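Local coordinates for putative eukaryotic translation initiation factor eIF-4E (Leishmania major, PDB 5WB5), which probably binds the 7-methylguanosine cap, including the cap 4 form, of messenger RNA as an eIF4E-family translation initiation factor, at residues Ala92-Ile105 with Tyr174-Ser186. Sequence-based numbering, arbitrary orientation.
Sequences ANKKGGKLWVNLDI and YHNRLAVWVSDAS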
loop_
_atom_site.group_PDB
_atom_site.type_symbol
_atom_site.label_atom_id
_atom_site.label_comp_id
_atom_site.label_asym_id
_atom_site.label_seq_id
_atom_site.Cartn_x
_atom_site.Cartn_y
_atom_site.Cartn_z
ATOM N N ALA A 92 -1.888 -3.695 -16.766
ATOM C CA ALA A 92 -2.441 -4.484 -15.674
ATOM C C ALA A 92 -3.727 -3.872 -15.133
ATOM O O ALA A 92 -4.574 -4.594 -14.594
ATOM C CB ALA A 92 -1.409 -4.617 -14.555
ATOM N N ASN A 93 -3.893 -2.557 -15.270
ATOM C CA ASN A 93 -5.048 -1.853 -14.730
ATOM C C ASN A 93 -6.012 -1.368 -15.804
ATOM O O ASN A 93 -7.027 -0.750 -15.466
ATOM C CB ASN A 93 -4.586 -0.658 -13.889
ATOM C CG ASN A 93 -3.603 -1.052 -12.810
ATOM O OD1 ASN A 93 -3.769 -2.075 -12.147
ATOM N ND2 ASN A 93 -2.566 -0.242 -12.629
ATOM N N LYS A 94 -5.729 -1.628 -17.080
ATOM C CA LYS A 94 -6.571 -1.094 -18.147
ATOM C C LYS A 94 -7.986 -1.659 -18.067
ATOM O O LYS A 94 -8.968 -0.909 -18.091
ATOM C CB LYS A 94 -5.939 -1.392 -19.509
ATOM C CG LYS A 94 -5.848 -2.872 -19.851
ATOM C CD LYS A 94 -5.116 -3.118 -21.157
ATOM C CE LYS A 94 -5.018 -4.606 -21.452
ATOM N NZ LYS A 94 -4.471 -4.879 -22.809
ATOM N N LYS A 95 -8.110 -2.984 -17.959
ATOM C CA LYS A 95 -9.427 -3.611 -17.925
ATOM C C LYS A 95 -10.055 -3.546 -16.541
ATOM O O LYS A 95 -11.284 -3.530 -16.422
ATOM C CB LYS A 95 -9.331 -5.073 -18.370
ATOM C CG LYS A 95 -8.961 -5.265 -19.831
ATOM C CD LYS A 95 -8.796 -6.739 -20.172
ATOM C CE LYS A 95 -8.414 -6.932 -21.631
ATOM N NZ LYS A 95 -8.189 -8.365 -21.968
ATOM N N GLY A 96 -9.238 -3.505 -15.495
ATOM C CA GLY A 96 -9.734 -3.562 -14.140
ATOM C C GLY A 96 -10.183 -2.208 -13.629
ATOM O O GLY A 96 -10.360 -1.241 -14.371
ATOM N N GLY A 97 -10.371 -2.155 -12.315
ATOM C CA GLY A 97 -10.769 -0.939 -11.642
ATOM C C GLY A 97 -10.214 -0.874 -10.235
ATOM O O GLY A 97 -9.203 -1.515 -9.926
ATOM N N LYS A 98 -10.870 -0.102 -9.373
ATOM C CA LYS A 98 -10.445 0.036 -7.988
ATOM C C LYS A 98 -11.652 0.040 -7.063
ATOM O O LYS A 98 -12.666 0.685 -7.347
ATOM C CB LYS A 98 -9.621 1.315 -7.776
ATOM C CG LYS A 98 -10.352 2.615 -8.072
ATOM C CD LYS A 98 -9.447 3.811 -7.806
ATOM C CE LYS A 98 -10.114 5.126 -8.173
ATOM N NZ LYS A 98 -10.320 5.247 -9.642
ATOM N N LEU A 99 -11.528 -0.696 -5.960
ATOM C CA LEU A 99 -12.508 -0.688 -4.879
ATOM C C LEU A 99 -11.952 0.164 -3.744
ATOM O O LEU A 99 -10.918 -0.176 -3.167
ATOM C CB LEU A 99 -12.795 -2.108 -4.392
ATOM C CG LEU A 99 -13.727 -2.276 -3.183
ATOM C CD1 LEU A 99 -15.189 -2.113 -3.583
ATOM C CD2 LEU A 99 -13.498 -3.620 -2.525
ATOM N N TRP A 100 -12.630 1.265 -3.427
ATOM C CA TRP A 100 -12.102 2.230 -2.478
ATOM C C TRP A 100 -13.132 2.564 -1.409
ATOM O O TRP A 100 -14.329 2.296 -1.547
ATOM C CB TRP A 100 -11.637 3.516 -3.184
ATOM C CG TRP A 100 -12.675 4.186 -4.033
ATOM C CD1 TRP A 100 -12.957 3.928 -5.344
ATOM C CD2 TRP A 100 -13.558 5.243 -3.635
ATOM N NE1 TRP A 100 -13.963 4.755 -5.784
ATOM C CE2 TRP A 100 -14.347 5.573 -4.754
ATOM C CE3 TRP A 100 -13.757 5.942 -2.440
ATOM C CZ2 TRP A 100 -15.324 6.566 -4.713
ATOM C CZ3 TRP A 100 -14.727 6.928 -2.402
ATOM C CH2 TRP A 100 -15.497 7.231 -3.530
ATOM N N VAL A 101 -12.622 3.142 -0.322
ATOM C CA VAL A 101 -13.412 3.544 0.833
ATOM C C VAL A 101 -12.838 4.839 1.392
ATOM O O VAL A 101 -11.636 5.107 1.284
ATOM C CB VAL A 101 -13.431 2.456 1.931
ATOM C CG1 VAL A 101 -14.043 1.168 1.404
ATOM C CG2 VAL A 101 -12.026 2.197 2.456
ATOM N N ASN A 102 -13.708 5.639 2.009
ATOM C CA ASN A 102 -13.332 6.911 2.623
ATOM C C ASN A 102 -13.336 6.731 4.137
ATOM O O ASN A 102 -14.399 6.666 4.760
ATOM C CB ASN A 102 -14.281 8.032 2.206
ATOM C CG ASN A 102 -14.252 8.304 0.715
ATOM O OD1 ASN A 102 -13.318 7.909 0.020
ATOM N ND2 ASN A 102 -15.274 8.990 0.218
ATOM N N LEU A 103 -12.148 6.646 4.724
ATOM C CA LEU A 103 -11.986 6.674 6.166
ATOM C C LEU A 103 -11.899 8.123 6.637
ATOM O O LEU A 103 -11.756 9.054 5.841
ATOM C CB LEU A 103 -10.731 5.905 6.572
ATOM C CG LEU A 103 -10.483 4.603 5.803
ATOM C CD1 LEU A 103 -9.105 4.048 6.125
ATOM C CD2 LEU A 103 -11.571 3.581 6.114
ATOM N N ASP A 104 -11.959 8.311 7.951
ATOM C CA ASP A 104 -11.925 9.639 8.541
ATOM C C ASP A 104 -10.688 9.789 9.418
ATOM O O ASP A 104 -10.037 8.806 9.785
ATOM C CB ASP A 104 -13.196 9.909 9.355
ATOM C CG ASP A 104 -14.460 9.749 8.527
ATOM O OD1 ASP A 104 -14.440 10.105 7.328
ATOM O OD2 ASP A 104 -15.471 9.258 9.072
ATOM N N ILE A 105 -10.364 11.039 9.738
ATOM C CA ILE A 105 -9.169 11.350 10.517
ATOM C C ILE A 105 -9.167 10.568 11.826
ATOM O O ILE A 105 -8.111 10.333 12.415
ATOM C CB ILE A 105 -9.062 12.866 10.785
ATOM C CG1 ILE A 105 -7.748 13.203 11.501
ATOM C CG2 ILE A 105 -10.253 13.355 11.602
ATOM C CD1 ILE A 105 -6.497 12.913 10.683
ATOM N N TYR A 174 -10.474 16.160 4.177
ATOM C CA TYR A 174 -11.417 15.647 5.163
ATOM C C TYR A 174 -11.387 14.131 5.283
ATOM O O TYR A 174 -11.496 13.600 6.393
ATOM C CB TYR A 174 -12.839 16.096 4.811
ATOM C CG TYR A 174 -12.998 17.597 4.695
ATOM C CD1 TYR A 174 -13.084 18.395 5.830
ATOM C CD2 TYR A 174 -13.069 18.215 3.452
ATOM C CE1 TYR A 174 -13.231 19.767 5.730
ATOM C CE2 TYR A 174 -13.216 19.587 3.342
ATOM C CZ TYR A 174 -13.298 20.359 4.484
ATOM O OH TYR A 174 -13.445 21.724 4.385
ATOM N N HIS A 175 -11.236 13.422 4.170
ATOM C CA HIS A 175 -11.274 11.969 4.150
ATOM C C HIS A 175 -9.872 11.405 3.950
ATOM O O HIS A 175 -8.889 12.132 3.778
ATOM C CB HIS A 175 -12.214 11.472 3.049
ATOM C CG HIS A 175 -13.605 12.011 3.153
ATOM N ND1 HIS A 175 -13.964 13.247 2.659
ATOM C CD2 HIS A 175 -14.728 11.483 3.695
ATOM C CE1 HIS A 175 -15.248 13.457 2.891
ATOM N NE2 HIS A 175 -15.734 12.401 3.520
ATOM N N ASN A 176 -9.794 10.079 3.987
ATOM C CA ASN A 176 -8.576 9.343 3.664
ATOM C C ASN A 176 -9.010 8.159 2.814
ATOM O O ASN A 176 -9.716 7.273 3.300
ATOM C CB ASN A 176 -7.845 8.887 4.927
ATOM C CG ASN A 176 -7.286 10.052 5.732
ATOM O OD1 ASN A 176 -6.733 10.998 5.171
ATOM N ND2 ASN A 176 -7.438 9.990 7.051
ATOM N N ARG A 177 -8.628 8.159 1.542
ATOM C CA ARG A 177 -9.142 7.177 0.597
ATOM C C ARG A 177 -8.216 5.971 0.538
ATOM O O ARG A 177 -7.057 6.090 0.128
ATOM C CB ARG A 177 -9.308 7.786 -0.795
ATOM C CG ARG A 177 -10.406 8.825 -0.876
ATOM C CD ARG A 177 -10.972 8.927 -2.279
ATOM N NE ARG A 177 -12.096 9.856 -2.351
ATOM C CZ ARG A 177 -12.789 10.107 -3.457
ATOM N NH1 ARG A 177 -12.475 9.497 -4.593
ATOM N NH2 ARG A 177 -13.796 10.969 -3.429
ATOM N N LEU A 178 -8.727 4.821 0.957
ATOM C CA LEU A 178 -8.066 3.549 0.712
ATOM C C LEU A 178 -8.628 2.958 -0.573
ATOM O O LEU A 178 -9.824 3.069 -0.838
ATOM C CB LEU A 178 -8.290 2.588 1.878
ATOM C CG LEU A 178 -7.736 1.177 1.702
ATOM C CD1 LEU A 178 -6.231 1.188 1.597
ATOM C CD2 LEU A 178 -8.179 0.304 2.854
ATOM N N ALA A 179 -7.764 2.347 -1.377
ATOM C CA ALA A 179 -8.188 1.811 -2.661
ATOM C C ALA A 179 -7.401 0.546 -2.962
ATOM O O ALA A 179 -6.190 0.499 -2.747
ATOM C CB ALA A 179 -7.993 2.836 -3.788
ATOM N N VAL A 180 -8.099 -0.470 -3.456
ATOM C CA VAL A 180 -7.496 -1.716 -3.909
ATOM C C VAL A 180 -7.720 -1.792 -5.413
ATOM O O VAL A 180 -8.860 -1.931 -5.872
ATOM C CB VAL A 180 -8.097 -2.934 -3.193
ATOM C CG1 VAL A 180 -7.424 -4.223 -3.658
ATOM C CG2 VAL A 180 -7.972 -2.777 -1.689
ATOM N N TRP A 181 -6.637 -1.669 -6.178
ATOM C CA TRP A 181 -6.691 -1.723 -7.632
ATOM C C TRP A 181 -6.561 -3.171 -8.083
ATOM O O TRP A 181 -5.530 -3.817 -7.832
ATOM C CB TRP A 181 -5.580 -0.878 -8.258
ATOM C CG TRP A 181 -5.748 0.599 -8.099
ATOM C CD1 TRP A 181 -6.310 1.257 -7.042
ATOM C CD2 TRP A 181 -5.353 1.609 -9.035
ATOM N NE1 TRP A 181 -6.284 2.614 -7.260
ATOM C CE2 TRP A 181 -5.703 2.857 -8.477
ATOM C CE3 TRP A 181 -4.736 1.580 -10.290
ATOM C CZ2 TRP A 181 -5.455 4.062 -9.129
ATOM C CZ3 TRP A 181 -4.491 2.778 -10.936
ATOM C CH2 TRP A 181 -4.850 4.003 -10.354
ATOM N N VAL A 182 -7.602 -3.662 -8.759
ATOM C CA VAL A 182 -7.645 -5.016 -9.302
ATOM C C VAL A 182 -7.373 -4.958 -10.801
ATOM O O VAL A 182 -7.037 -3.897 -11.342
ATOM C CB VAL A 182 -9.001 -5.686 -9.011
ATOM C CG1 VAL A 182 -9.268 -5.711 -7.515
ATOM C CG2 VAL A 182 -10.131 -4.968 -9.739
ATOM N N SER A 183 -7.531 -6.093 -11.484
ATOM C CA SER A 183 -7.228 -6.203 -12.904
ATOM C C SER A 183 -8.436 -6.519 -13.773
ATOM O O SER A 183 -8.459 -6.108 -14.935
ATOM C CB SER A 183 -6.165 -7.288 -13.140
ATOM O OG SER A 183 -6.640 -8.563 -12.747
ATOM N N ASP A 184 -9.430 -7.232 -13.250
ATOM C CA ASP A 184 -10.607 -7.635 -14.017
ATOM C C ASP A 184 -11.839 -7.018 -13.366
ATOM O O ASP A 184 -12.267 -7.457 -12.293
ATOM C CB ASP A 184 -10.721 -9.158 -14.081
ATOM C CG ASP A 184 -11.879 -9.625 -14.946
ATOM O OD1 ASP A 184 -11.829 -9.421 -16.178
ATOM O OD2 ASP A 184 -12.839 -10.201 -14.394
ATOM N N ALA A 185 -12.407 -6.001 -14.014
ATOM C CA ALA A 185 -13.600 -5.341 -13.501
ATOM C C ALA A 185 -14.867 -6.160 -13.708
ATOM O O ALA A 185 -15.901 -5.825 -13.121
ATOM C CB ALA A 185 -13.765 -3.973 -14.163
ATOM N N SER A 186 -14.816 -7.213 -14.522
ATOM C CA SER A 186 -15.991 -8.030 -14.795
ATOM C C SER A 186 -16.221 -9.111 -13.750
ATOM O O SER A 186 -17.344 -9.622 -13.646
ATOM C CB SER A 186 -15.865 -8.684 -16.175
ATOM O OG SER A 186 -14.711 -9.505 -16.251
#
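R177 crosses from its own strand to lie on W100, its diagonal neighbour in strand 97-104. CB turns to the face shared with W100 and N102; CG and CD pass beside the amide oxygen of N102, with R177 CG 3.2 Å from N102 OD1. NE comes near that oxygen too and lies 3.9 Å from W100 CZ3. The chain runs extended from CG to NE (chi3 176°), which carries CZ over the indole, 4.2 Å from the centroid of the W100 six-membered ring. The guanidinium lies flat there, its plane 6° from the indole's, with NH1 above the rim and NH2 near CH2: a cation-pi stack that suits a flat cation and a broad aromatic face. Strands 97-104 and 175-182 are antiparallel neighbours in the curved sheet of the eIF4E fold; L99 with V180 and V101 with L178 are hydrogen-bonded pairs. Their aliphatic side chains suit the buried opposite face: L178 meets helices 133-147 and 188-200, L99 and V180 meet the latter, and V101 touches M210 of strand 210-214. K98 puts CB over the W181 face in a CH-pi contact and brings CD near NE1, its flexible methylenes covering indole while the charged end leads away. N93 stands at the indole's edge, beside CE3, its amide nearly perpendicular; ND2 donates to M87 O and OD1 accepts from T165 OG1.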